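Long-range contacts in polyketide synthase/nonribosomal peptide synthetase hybrid RzxB (Pseudomonas fluorescens, PDB 5IL6), which probably dehydrates beta-hydroxyacyl intermediates during assembly of the polyketide rhizoxin, through its double-hotdog dehydratase domain: residues Leu142-Leu147 against Ser177-Gly182; Gln138-Asp143 against Ala266-Gln271. One frame throughout, in Å; residues are numbered along the deposited sequence.

Both contacts belong to one extended linker, which leaves strand 124-135 and runs past neighbouring strands of the second half before it reaches strand 150-152. Contact 2 comes first, where Gln138-Asp143 packs against Ala266-Gln271, on strand 261-268. About 13 Å away, centre to centre, contact 1 sets Leu142-Leu147 on strand 175-181. Between them the linker passes strands 246-254 and 184-190: Leu142 touches Gln248 and Gln250, and Phe144 rests on Leu186. The centre of contact 1 lies about 22 Å from that of the chain and contact 2 about 17 Å, in keeping with a more superficial contact 1.

Contact 1 (Leu142-Leu147 against Ser177-Gly182); sequences LDFSSL and SLVRQG
In the double-hotdog fold of polyketide synthase dehydratases, a linker joins the two hotdog halves, and here Phe144 and Ser145 of that linker meet Val179 and Gln181 of strand 175-181. The strand alternates its side chains: Val179 and Gln181 point toward the linker, whereas Leu178 and Arg180 turn to the other side, where Leu178 packs on helix 154-164. Phe144 supplies the apolar contact. Its CG stands anti to the backbone N (chi1 -166°), which swings the ring across to the strand although the side chain sets off alongside it. The far end of the ring does the touching: CE2 of Phe144 lies 3.4 Å from CG2 of Val179, and CZ of Phe144 lies 3.6 Å from CB of Gln181. A branched valine and the aliphatic root of a glutamine make a suitable seat for a ring, and Leu186 on the adjoining strand 184-190 extends it. Gln181 then bends at chi2 (71°), lifting its amide beyond the ring to the linker backbone. There NE2 of Gln181 gives a weak but fairly straight hydrogen bond to O of Ser145, 3.4 Å away. The same NE2 also faces O of Leu147, but at a modelled separation too short to be trusted in detail. The carbonyls of Ser145 and Leu147 turn to Gln181 while the serine and leucine side chains stay near the surface. Chemically, this is a small hydrophobic seat with one amide at its margin: the ring supplies shape, and the glutamine amide adds one weak N-H bond to the Ser145 carbonyl.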
# COMPACT_ATOMS: atom_id res chain seq x y z
N LEU A 142 -7.68 -8.56 -16.82
CA LEU A 142 -6.61 -7.83 -17.48
C LEU A 142 -7.18 -7.42 -18.83
O LEU A 142 -7.43 -8.26 -19.70
CB LEU A 142 -5.36 -8.70 -17.59
CG LEU A 142 -4.06 -8.07 -18.10
CD1 LEU A 142 -3.78 -6.76 -17.38
CD2 LEU A 142 -2.91 -9.05 -17.87
N ASP A 143 -7.34 -6.11 -19.03
CA ASP A 143 -8.05 -5.56 -20.17
C ASP A 143 -7.13 -4.79 -21.10
O ASP A 143 -7.62 -4.11 -22.02
CB ASP A 143 -9.14 -4.59 -19.70
CG ASP A 143 -10.51 -5.21 -19.61
OD1 ASP A 143 -10.61 -6.39 -19.19
OD2 ASP A 143 -11.49 -4.52 -19.94
N PHE A 144 -5.82 -4.92 -20.94
CA PHE A 144 -4.90 -3.96 -21.54
C PHE A 144 -4.47 -4.44 -22.92
O PHE A 144 -3.96 -5.56 -23.09
CB PHE A 144 -3.70 -3.76 -20.62
CG PHE A 144 -2.88 -2.57 -21.00
CD1 PHE A 144 -3.32 -1.31 -20.66
CD2 PHE A 144 -1.71 -2.70 -21.71
CE1 PHE A 144 -2.60 -0.20 -21.01
CE2 PHE A 144 -0.97 -1.60 -22.06
CZ PHE A 144 -1.42 -0.34 -21.71
N SER A 145 -4.78 -3.65 -23.93
CA SER A 145 -4.29 -3.86 -25.28
C SER A 145 -3.17 -2.84 -25.49
O SER A 145 -3.39 -1.64 -25.31
CB SER A 145 -5.40 -3.67 -26.32
OG SER A 145 -4.94 -4.06 -27.60
N SER A 146 -2.00 -3.32 -25.92
CA SER A 146 -0.82 -2.47 -26.10
C SER A 146 -0.71 -1.88 -27.51
O SER A 146 0.25 -1.18 -27.80
CB SER A 146 0.46 -3.26 -25.80
OG SER A 146 0.52 -3.63 -24.44
N LEU A 147 -1.67 -2.15 -28.40
CA LEU A 147 -1.62 -1.62 -29.76
C LEU A 147 -1.54 -0.10 -29.73
O LEU A 147 -2.45 0.56 -29.21
CB LEU A 147 -2.87 -2.05 -30.52
CG LEU A 147 -3.04 -1.44 -31.92
CD1 LEU A 147 -1.85 -1.78 -32.82
CD2 LEU A 147 -4.37 -1.83 -32.55
N SER A 177 8.95 -2.08 -15.85
CA SER A 177 8.56 -1.54 -17.15
C SER A 177 7.19 -0.88 -17.02
O SER A 177 6.40 -1.21 -16.12
CB SER A 177 8.54 -2.63 -18.23
OG SER A 177 7.55 -3.60 -17.95
N LEU A 178 6.92 0.05 -17.92
CA LEU A 178 5.67 0.79 -17.95
C LEU A 178 5.28 1.01 -19.40
O LEU A 178 6.12 1.38 -20.23
CB LEU A 178 5.77 2.15 -17.26
CG LEU A 178 5.94 2.24 -15.74
CD1 LEU A 178 6.29 3.67 -15.34
CD2 LEU A 178 4.69 1.75 -15.03
N VAL A 179 4.00 0.79 -19.71
CA VAL A 179 3.44 1.17 -21.00
C VAL A 179 2.12 1.89 -20.75
O VAL A 179 1.35 1.51 -19.86
CB VAL A 179 3.24 -0.05 -21.93
CG1 VAL A 179 4.57 -0.72 -22.22
CG2 VAL A 179 2.26 -1.04 -21.32
N ARG A 180 1.85 2.92 -21.55
CA ARG A 180 0.67 3.75 -21.39
C ARG A 180 -0.19 3.68 -22.65
O ARG A 180 0.33 3.75 -23.77
CB ARG A 180 1.05 5.21 -21.12
CG ARG A 180 -0.16 6.13 -20.99
CD ARG A 180 0.24 7.54 -20.62
NE ARG A 180 -0.93 8.41 -20.56
CZ ARG A 180 -0.89 9.72 -20.34
NH1 ARG A 180 0.27 10.33 -20.15
NH2 ARG A 180 -2.01 10.42 -20.30
N GLN A 181 -1.49 3.53 -22.45
CA GLN A 181 -2.47 3.54 -23.54
C GLN A 181 -3.60 4.48 -23.11
O GLN A 181 -4.52 4.07 -22.39
CB GLN A 181 -3.00 2.14 -23.84
CG GLN A 181 -3.98 2.09 -25.00
CD GLN A 181 -3.30 2.33 -26.33
OE1 GLN A 181 -3.28 3.45 -26.84
NE2 GLN A 181 -2.74 1.27 -26.90
N GLY A 182 -3.53 5.73 -23.54
CA GLY A 182 -4.53 6.71 -23.13
C GLY A 182 -4.45 6.95 -21.64
O GLY A 182 -3.39 7.25 -21.08

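Contact 2 (Gln138-Asp143 against Ala266-Gln271); sequences QAAWLD and ALFDDQ
Ala140 is the first linker residue to meet strand 261-268. Its methyl points at the strand, with CB of Ala140 4.0 Å from CB of Ala266; two small methyls meet where the backbones are nearest. The same methyl also skirts the Phe268 ring and touches Ile277 of strand 274-284. The carbonyl of Ala140 reaches the edge of that ring, near its plane, placing O of Ala140 3.4 Å from CE2 of Phe268, where the ring hydrogens carry slight positive charge. At Trp141 the backbone does the touching: C of Trp141 is 3.9 Å from CZ of Phe268, while its side chain sets off away from the strand, and the indole is poorly ordered. Leu142 follows and lies over one face of the ring. Its CB sits 4.2 Å from the ring centroid, only 9° off the ring normal, a CH-pi contact almost over the centre. A chi1 of -173° carries CG on opposite the backbone N, bringing CD1 of Leu142 to 4.0 Å from CE1 of Phe268. Asp143 ends the segment with its backbone N bonded to the side chain of Gln250. On the strand side, Phe268 points toward the linker and also touches Gln250 and Cys274, residues of the strands flanking its own. A flat, buried phenylalanine suits this place because its C-H edge can face a backbone carbonyl oxygen while its face receives an aliphatic chain. Linker and strand are therefore joined here by shape, dispersion and weak ring electrostatics, with direct polar bonding supplied from the adjacent strand 246-254.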
# COMPACT_ATOMS: atom_id res chain seq x y z
N GLN A 138 -15.31 -10.91 -7.01
CA GLN A 138 -15.13 -11.24 -8.41
C GLN A 138 -13.87 -10.59 -8.96
O GLN A 138 -13.57 -9.43 -8.64
CB GLN A 138 -16.36 -10.80 -9.19
CG GLN A 138 -16.75 -11.74 -10.30
CD GLN A 138 -18.09 -11.36 -10.91
OE1 GLN A 138 -19.10 -12.01 -10.64
NE2 GLN A 138 -18.10 -10.31 -11.71
N ALA A 139 -13.14 -11.34 -9.78
CA ALA A 139 -11.88 -10.86 -10.34
C ALA A 139 -12.07 -9.69 -11.30
O ALA A 139 -13.06 -9.62 -12.04
CB ALA A 139 -11.19 -11.99 -11.11
N ALA A 140 -11.11 -8.78 -11.29
CA ALA A 140 -10.94 -7.85 -12.39
C ALA A 140 -10.26 -8.60 -13.53
O ALA A 140 -9.63 -9.64 -13.32
CB ALA A 140 -10.08 -6.64 -11.98
N TRP A 141 -10.42 -8.10 -14.74
CA TRP A 141 -9.90 -8.78 -15.92
C TRP A 141 -8.80 -7.93 -16.53
O TRP A 141 -8.97 -6.72 -16.69
CB TRP A 141 -11.00 -9.05 -16.94
CG TRP A 141 -12.10 -9.84 -16.37
CD1 TRP A 141 -12.01 -11.10 -15.84
CD2 TRP A 141 -13.46 -9.45 -16.24
NE1 TRP A 141 -13.24 -11.51 -15.39
CE2 TRP A 141 -14.15 -10.51 -15.63
CE3 TRP A 141 -14.17 -8.29 -16.58
CZ2 TRP A 141 -15.51 -10.46 -15.35
CZ3 TRP A 141 -15.53 -8.24 -16.31
CH2 TRP A 141 -16.18 -9.32 -15.70
N LEU A 142 -7.68 -8.56 -16.82
CA LEU A 142 -6.61 -7.83 -17.48
C LEU A 142 -7.18 -7.42 -18.83
O LEU A 142 -7.43 -8.26 -19.70
CB LEU A 142 -5.36 -8.70 -17.59
CG LEU A 142 -4.06 -8.07 -18.10
CD1 LEU A 142 -3.78 -6.76 -17.38
CD2 LEU A 142 -2.91 -9.05 -17.87
N ASP A 143 -7.34 -6.11 -19.03
CA ASP A 143 -8.05 -5.56 -20.17
C ASP A 143 -7.13 -4.79 -21.10
O ASP A 143 -7.62 -4.11 -22.02
CB ASP A 143 -9.14 -4.59 -19.70
CG ASP A 143 -10.51 -5.21 -19.61
OD1 ASP A 143 -10.61 -6.39 -19.19
OD2 ASP A 143 -11.49 -4.52 -19.94
N ALA A 266 -5.35 -2.84 -10.43
CA ALA A 266 -5.58 -4.27 -10.28
C ALA A 266 -4.25 -4.98 -10.45
O ALA A 266 -3.51 -4.69 -11.40
CB ALA A 266 -6.61 -4.79 -11.29
N LEU A 267 -3.95 -5.90 -9.54
CA LEU A 267 -2.69 -6.63 -9.54
C LEU A 267 -2.94 -8.04 -10.03
O LEU A 267 -3.84 -8.73 -9.54
CB LEU A 267 -2.08 -6.65 -8.13
CG LEU A 267 -1.50 -5.32 -7.63
CD1 LEU A 267 -2.58 -4.27 -7.42
CD2 LEU A 267 -0.72 -5.54 -6.34
N PHE A 268 -2.14 -8.48 -11.00
CA PHE A 268 -2.29 -9.79 -11.61
C PHE A 268 -0.96 -10.52 -11.56
O PHE A 268 0.11 -9.91 -11.59
CB PHE A 268 -2.75 -9.69 -13.07
CG PHE A 268 -3.98 -8.86 -13.27
CD1 PHE A 268 -3.89 -7.48 -13.40
CD2 PHE A 268 -5.24 -9.45 -13.34
CE1 PHE A 268 -5.02 -6.71 -13.59
CE2 PHE A 268 -6.37 -8.68 -13.53
CZ PHE A 268 -6.26 -7.31 -13.65
N ASP A 269 -1.03 -11.85 -11.49
CA ASP A 269 0.18 -12.65 -11.61
C ASP A 269 0.62 -12.69 -13.08
O ASP A 269 -0.07 -12.19 -13.97
CB ASP A 269 -0.05 -14.06 -11.06
CG ASP A 269 -1.06 -14.86 -11.86
OD1 ASP A 269 -1.52 -14.39 -12.92
OD2 ASP A 269 -1.40 -15.98 -11.42
N ASP A 270 1.78 -13.30 -13.32
CA ASP A 270 2.31 -13.34 -14.67
C ASP A 270 1.39 -14.09 -15.63
O ASP A 270 1.55 -13.96 -16.85
CB ASP A 270 3.69 -14.00 -14.68
CG ASP A 270 4.78 -13.08 -14.15
OD1 ASP A 270 4.50 -11.88 -13.91
OD2 ASP A 270 5.93 -13.55 -13.98
N GLN A 271 0.44 -14.87 -15.11
CA GLN A 271 -0.51 -15.58 -15.95
C GLN A 271 -1.80 -14.80 -16.19
O GLN A 271 -2.64 -15.26 -16.97
CB GLN A 271 -0.88 -16.93 -15.31
CG GLN A 271 0.16 -18.02 -15.46
CD GLN A 271 1.45 -17.73 -14.71
OE1 GLN A 271 1.42 -17.23 -13.59
NE2 GLN A 271 2.58 -18.05 -15.33